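Side-chain contacts in putative enoyl-CoA hydratase (Streptomyces coelicolor A3, PDB 3G64), which probably acts on acyl-CoA thioesters as a trimeric member of the enoyl-CoA hydratase/isomerase (crotonase) family: residues V243-D246 with A247-A251; Q226-A229 with L230-E234. One frame throughout, in Å; residues are numbered along the deposited sequence.

Contact 1: residues V243-D246 with A247-A251; sequences VELD and ASTQA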
loop_
_atom_site.group_PDB
_atom_site.type_symbol
_atom_site.label_atom_id
_atom_site.label_comp_id
_atom_site.label_asym_id
_atom_site.label_seq_id
_atom_site.Cartn_x
_atom_site.Cartn_y
_atom_site.Cartn_z
ATOM N N VAL A 243 1.978 -6.509 -16.270
ATOM C CA VAL A 243 2.538 -5.965 -17.499
ATOM C C VAL A 243 1.933 -6.617 -18.773
ATOM O O VAL A 243 1.897 -5.986 -19.834
ATOM C CB VAL A 243 4.107 -5.922 -17.473
ATOM C CG1 VAL A 243 4.593 -4.904 -16.427
ATOM C CG2 VAL A 243 4.694 -7.290 -17.219
ATOM N N GLU A 244 1.440 -7.853 -18.662
ATOM C CA GLU A 244 0.655 -8.480 -19.739
ATOM C C GLU A 244 -0.694 -7.763 -19.979
ATOM O O GLU A 244 -1.098 -7.529 -21.121
ATOM C CB GLU A 244 0.407 -9.965 -19.428
ATOM C CG GLU A 244 1.639 -10.825 -19.554
ATOM C CD GLU A 244 2.209 -10.778 -20.974
ATOM O OE1 GLU A 244 1.431 -11.006 -21.921
ATOM O OE2 GLU A 244 3.413 -10.473 -21.144
ATOM N N LEU A 245 -1.394 -7.413 -18.903
ATOM C CA LEU A 245 -2.649 -6.656 -19.032
ATOM C C LEU A 245 -2.386 -5.258 -19.629
ATOM O O LEU A 245 -3.128 -4.776 -20.477
ATOM C CB LEU A 245 -3.355 -6.519 -17.666
ATOM C CG LEU A 245 -4.678 -5.734 -17.572
ATOM C CD1 LEU A 245 -5.707 -6.270 -18.550
ATOM C CD2 LEU A 245 -5.272 -5.739 -16.120
ATOM N N ASP A 246 -1.349 -4.608 -19.130
ATOM C CA ASP A 246 -0.904 -3.323 -19.690
ATOM C C ASP A 246 -0.626 -3.432 -21.184
ATOM O O ASP A 246 -1.109 -2.622 -21.970
ATOM C CB ASP A 246 0.385 -2.882 -19.032
ATOM C CG ASP A 246 0.198 -2.483 -17.610
ATOM O OD1 ASP A 246 -0.971 -2.406 -17.152
ATOM O OD2 ASP A 246 1.227 -2.244 -16.943
ATOM N N ALA A 247 0.178 -4.430 -21.556
ATOM C CA ALA A 247 0.554 -4.662 -22.948
ATOM C C ALA A 247 -0.672 -4.834 -23.837
ATOM O O ALA A 247 -0.801 -4.155 -24.846
ATOM C CB ALA A 247 1.482 -5.890 -23.064
ATOM N N SER A 248 -1.564 -5.749 -23.463
ATOM C CA SER A 248 -2.801 -5.937 -24.220
ATOM C C SER A 248 -3.625 -4.654 -24.325
ATOM O O SER A 248 -4.108 -4.307 -25.391
ATOM C CB SER A 248 -3.665 -7.038 -23.579
ATOM O OG SER A 248 -3.125 -8.310 -23.889
ATOM N N THR A 249 -3.808 -3.972 -23.199
ATOM C CA THR A 249 -4.678 -2.809 -23.149
ATOM C C THR A 249 -4.092 -1.627 -23.956
ATOM O O THR A 249 -4.816 -0.961 -24.705
ATOM C CB THR A 249 -4.909 -2.374 -21.671
ATOM O OG1 THR A 249 -5.567 -3.437 -20.936
ATOM C CG2 THR A 249 -5.731 -1.140 -21.596
ATOM N N GLN A 250 -2.806 -1.339 -23.752
ATOM C CA GLN A 250 -2.152 -0.226 -24.443
ATOM C C GLN A 250 -2.149 -0.506 -25.948
ATOM O O GLN A 250 -2.480 0.361 -26.741
ATOM C CB GLN A 250 -0.726 -0.001 -23.933
ATOM C CG GLN A 250 -0.596 0.569 -22.524
ATOM C CD GLN A 250 -1.419 1.858 -22.270
ATOM O OE1 GLN A 250 -2.646 1.868 -22.385
ATOM N NE2 GLN A 250 -0.736 2.923 -21.882
ATOM N N ALA A 251 -1.807 -1.729 -26.344
ATOM C CA ALA A 251 -1.851 -2.058 -27.760
ATOM C C ALA A 251 -3.269 -1.855 -28.315
ATOM O O ALA A 251 -3.440 -1.276 -29.390
ATOM C CB ALA A 251 -1.319 -3.465 -28.026
HETATM O O HOH W 1 -0.709 -9.800 -23.087
#
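Val-243 and Ala-247 are joined by one turn of helix, Ala-247 N donating to Val-243 O at 2.9 Å. The small methyl of Ala-247 fits beside that carbonyl, while the branched valine turns away to pack on Gly-103 of the second subunit. Next comes Glu-244, whose side chain curls forward along the helix toward Ser-248 and meets it through a water. The water donates to Glu-244 OE1 at 2.7 Å and to Glu-244 O, and accepts from Ser-248 OG at 2.9 Å; a short hydroxyl suits this more exposed flank. Glu-244 OE1 also forms a salt bridge with Arg-100 of the second subunit.

Leu-245 O is gripped twice by one residue. Thr-249 N reaches it at 2.9 Å and Thr-249 OG1 at 2.8 Å, from opposite faces of the carbonyl plane. With chi1 at -62°, OG1 stands beside its own backbone N and leans back to the preceding turn, while CG2, anti to that N, packs on Gln-226 of helix 221-234. The leucine side chain runs alongside the threonine, CD1 lying 3.7 Å from OG1, so that the buried hydroxyl has apolar cover. A valine in place of Thr-249 would probably leave Leu-245 O with the backbone N-H alone and put a methyl against a carbonyl oxygen.

Asp-246 O receives Gln-250 N in a nearly straight bond (169°). Chi1 of Gln-250 (-71°) sets CG 3.3 Å from Asp-246 O, and the bend at chi2 then turns the amide toward the second subunit, where NE2 donates to Asp-159 OD1 and OE1 accepts from Ser-156 N; Asp-246 OD2 accepts from Gly-161 N of that subunit. The whole is a regular alpha-helical i to i+4 hydrogen-bonding pattern, with a threonine hydroxyl bonded back to the carbonyl four residues earlier, at a subunit interface of a crotonase-family trimer.

Contact 2: residues Q226-A229 with L230-E234; sequences QTKA and LLTAE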
loop_
_atom_site.group_PDB
_atom_site.type_symbol
_atom_site.label_atom_id
_atom_site.label_comp_id
_atom_site.label_asym_id
_atom_site.label_seq_id
_atom_site.Cartn_x
_atom_site.Cartn_y
_atom_site.Cartn_z
ATOM N N GLN A 226 -10.260 2.552 -18.886
ATOM C CA GLN A 226 -9.217 1.546 -18.803
ATOM C C GLN A 226 -8.155 1.871 -17.754
ATOM O O GLN A 226 -7.552 0.970 -17.199
ATOM C CB GLN A 226 -8.576 1.273 -20.168
ATOM C CG GLN A 226 -9.490 0.479 -21.116
ATOM C CD GLN A 226 -10.019 -0.818 -20.469
ATOM O OE1 GLN A 226 -11.131 -0.852 -19.959
ATOM N NE2 GLN A 226 -9.203 -1.872 -20.483
ATOM N N THR A 227 -7.910 3.143 -17.484
ATOM C CA THR A 227 -6.988 3.485 -16.402
ATOM C C THR A 227 -7.551 2.965 -15.066
ATOM O O THR A 227 -6.823 2.384 -14.242
ATOM C CB THR A 227 -6.768 5.034 -16.292
ATOM O OG1 THR A 227 -6.149 5.519 -17.501
ATOM C CG2 THR A 227 -5.863 5.372 -15.093
ATOM N N LYS A 228 -8.846 3.184 -14.859
ATOM C CA LYS A 228 -9.502 2.752 -13.639
ATOM C C LYS A 228 -9.529 1.212 -13.573
ATOM O O LYS A 228 -9.228 0.619 -12.541
ATOM C CB LYS A 228 -10.921 3.316 -13.585
ATOM C CG LYS A 228 -11.758 2.750 -12.450
ATOM C CD LYS A 228 -13.063 3.529 -12.320
ATOM C CE LYS A 228 -13.964 2.907 -11.281
ATOM N NZ LYS A 228 -15.126 3.816 -11.007
ATOM N N ALA A 229 -9.896 0.585 -14.687
ATOM C CA ALA A 229 -9.939 -0.871 -14.772
ATOM C C ALA A 229 -8.580 -1.502 -14.441
ATOM O O ALA A 229 -8.521 -2.509 -13.743
ATOM C CB ALA A 229 -10.434 -1.331 -16.188
ATOM N N LEU A 230 -7.484 -0.909 -14.904
ATOM C CA LEU A 230 -6.164 -1.509 -14.638
ATOM C C LEU A 230 -5.676 -1.277 -13.204
ATOM O O LEU A 230 -5.056 -2.149 -12.613
ATOM C CB LEU A 230 -5.112 -1.066 -15.676
ATOM C CG LEU A 230 -5.026 -2.037 -16.877
ATOM C CD1 LEU A 230 -6.396 -2.298 -17.519
ATOM C CD2 LEU A 230 -4.064 -1.529 -17.911
ATOM N N LEU A 231 -5.949 -0.099 -12.653
ATOM C CA LEU A 231 -5.653 0.148 -11.242
ATOM C C LEU A 231 -6.359 -0.893 -10.365
ATOM O O LEU A 231 -5.767 -1.535 -9.488
ATOM C CB LEU A 231 -6.137 1.555 -10.836
ATOM C CG LEU A 231 -5.170 2.677 -11.212
ATOM C CD1 LEU A 231 -5.875 4.056 -11.198
ATOM C CD2 LEU A 231 -3.935 2.641 -10.311
ATOM N N THR A 232 -7.641 -1.052 -10.623
ATOM C CA THR A 232 -8.461 -1.947 -9.830
ATOM C C THR A 232 -8.015 -3.396 -9.948
ATOM O O THR A 232 -7.831 -4.087 -8.939
ATOM C CB THR A 232 -9.933 -1.801 -10.250
ATOM O OG1 THR A 232 -10.406 -0.522 -9.804
ATOM C CG2 THR A 232 -10.777 -2.872 -9.638
ATOM N N ALA A 233 -7.857 -3.872 -11.178
ATOM C CA ALA A 233 -7.446 -5.271 -11.374
ATOM C C ALA A 233 -6.064 -5.534 -10.806
ATOM O O ALA A 233 -5.834 -6.583 -10.220
ATOM C CB ALA A 233 -7.479 -5.652 -12.888
ATOM N N GLU A 234 -5.129 -4.602 -11.011
ATOM C CA GLU A 234 -3.716 -4.881 -10.723
ATOM C C GLU A 234 -3.393 -4.767 -9.237
ATOM O O GLU A 234 -2.318 -5.204 -8.813
ATOM C CB GLU A 234 -2.766 -3.988 -11.575
ATOM C CG GLU A 234 -2.888 -4.351 -13.061
ATOM C CD GLU A 234 -2.014 -3.516 -13.990
ATOM O OE1 GLU A 234 -1.173 -2.723 -13.493
ATOM O OE2 GLU A 234 -2.169 -3.681 -15.231
#
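Between Gln-226 and Leu-230, and on through Ala-229 and Ala-233, the contact is a chain of i to i+4 steps in the last two and a half turns of helix 221-234, set between helix 239-253 and the body of the chain. Leu-230 N donates to Gln-226 O at 3.0 Å, and the leucine side chain lies back along the helix, CD1 coming 3.5 Å from the same oxygen. Its chi1 of -92° departs from a staggered value and brings CD1 close to that carbonyl. The Gln-226 and Leu-230 side chains cross at a slant, NE2 to CD1 at 4.1 Å; a flexible polar chain suits this partly exposed edge, whereas Leu-230 is buried.

The side chains of Thr-227 and Leu-231 run alongside each other in the same direction. The leucine CD1 touches the threonine methyl CG2 at 4.1 Å, and CG of Leu-231 rests 3.5 Å from Thr-227 O. The threonine thus offers carbon to its neighbour and keeps OG1 for Ala-223 O and for Gly-157 N of the second subunit. The helix belongs to the C-terminal helical part of the crotonase fold, which packs against an adjoining subunit of the trimer.

Lys-228 faces inward to its own chain. All four of its torsions are close to anti, and the straight chain carries NZ to a salt bridge with Asp-136 OD2 and to the carbonyls of Phe-114 and Val-109, which satisfy the buried ammonium. Thr-232, one turn on, bonds its OG1 to Arg-110 O, while its backbone N donates to Lys-228 O at 3.0 Å. On the remaining flank Ala-233 N donates to Ala-229 O, also at 3.0 Å, and CB of Ala-233 sits 3.4 Å from that oxygen, both side chains being mere methyls.

Contacts 1 and 2 lie on consecutive helices that pack together, their centres about 11 Å apart. Contact 2 is nearer the chain's centre, about 14 Å against 25 Å, yet more of contact 1 is buried, because the second subunit covers its outlying helix. Their chemistry follows: the charge of Lys-228 is probably balanced within its own chain by Asp-136, whereas the acidic and amide ends of 243-251 find partners across the interface. Where the helices meet, Leu-230 CD1 lies 3.7 Å from Thr-249 OG1, and Asp-246 OD1 approaches Glu-234 OE2 to 2.6 Å, a separation suggesting that the two carboxylates may share a proton.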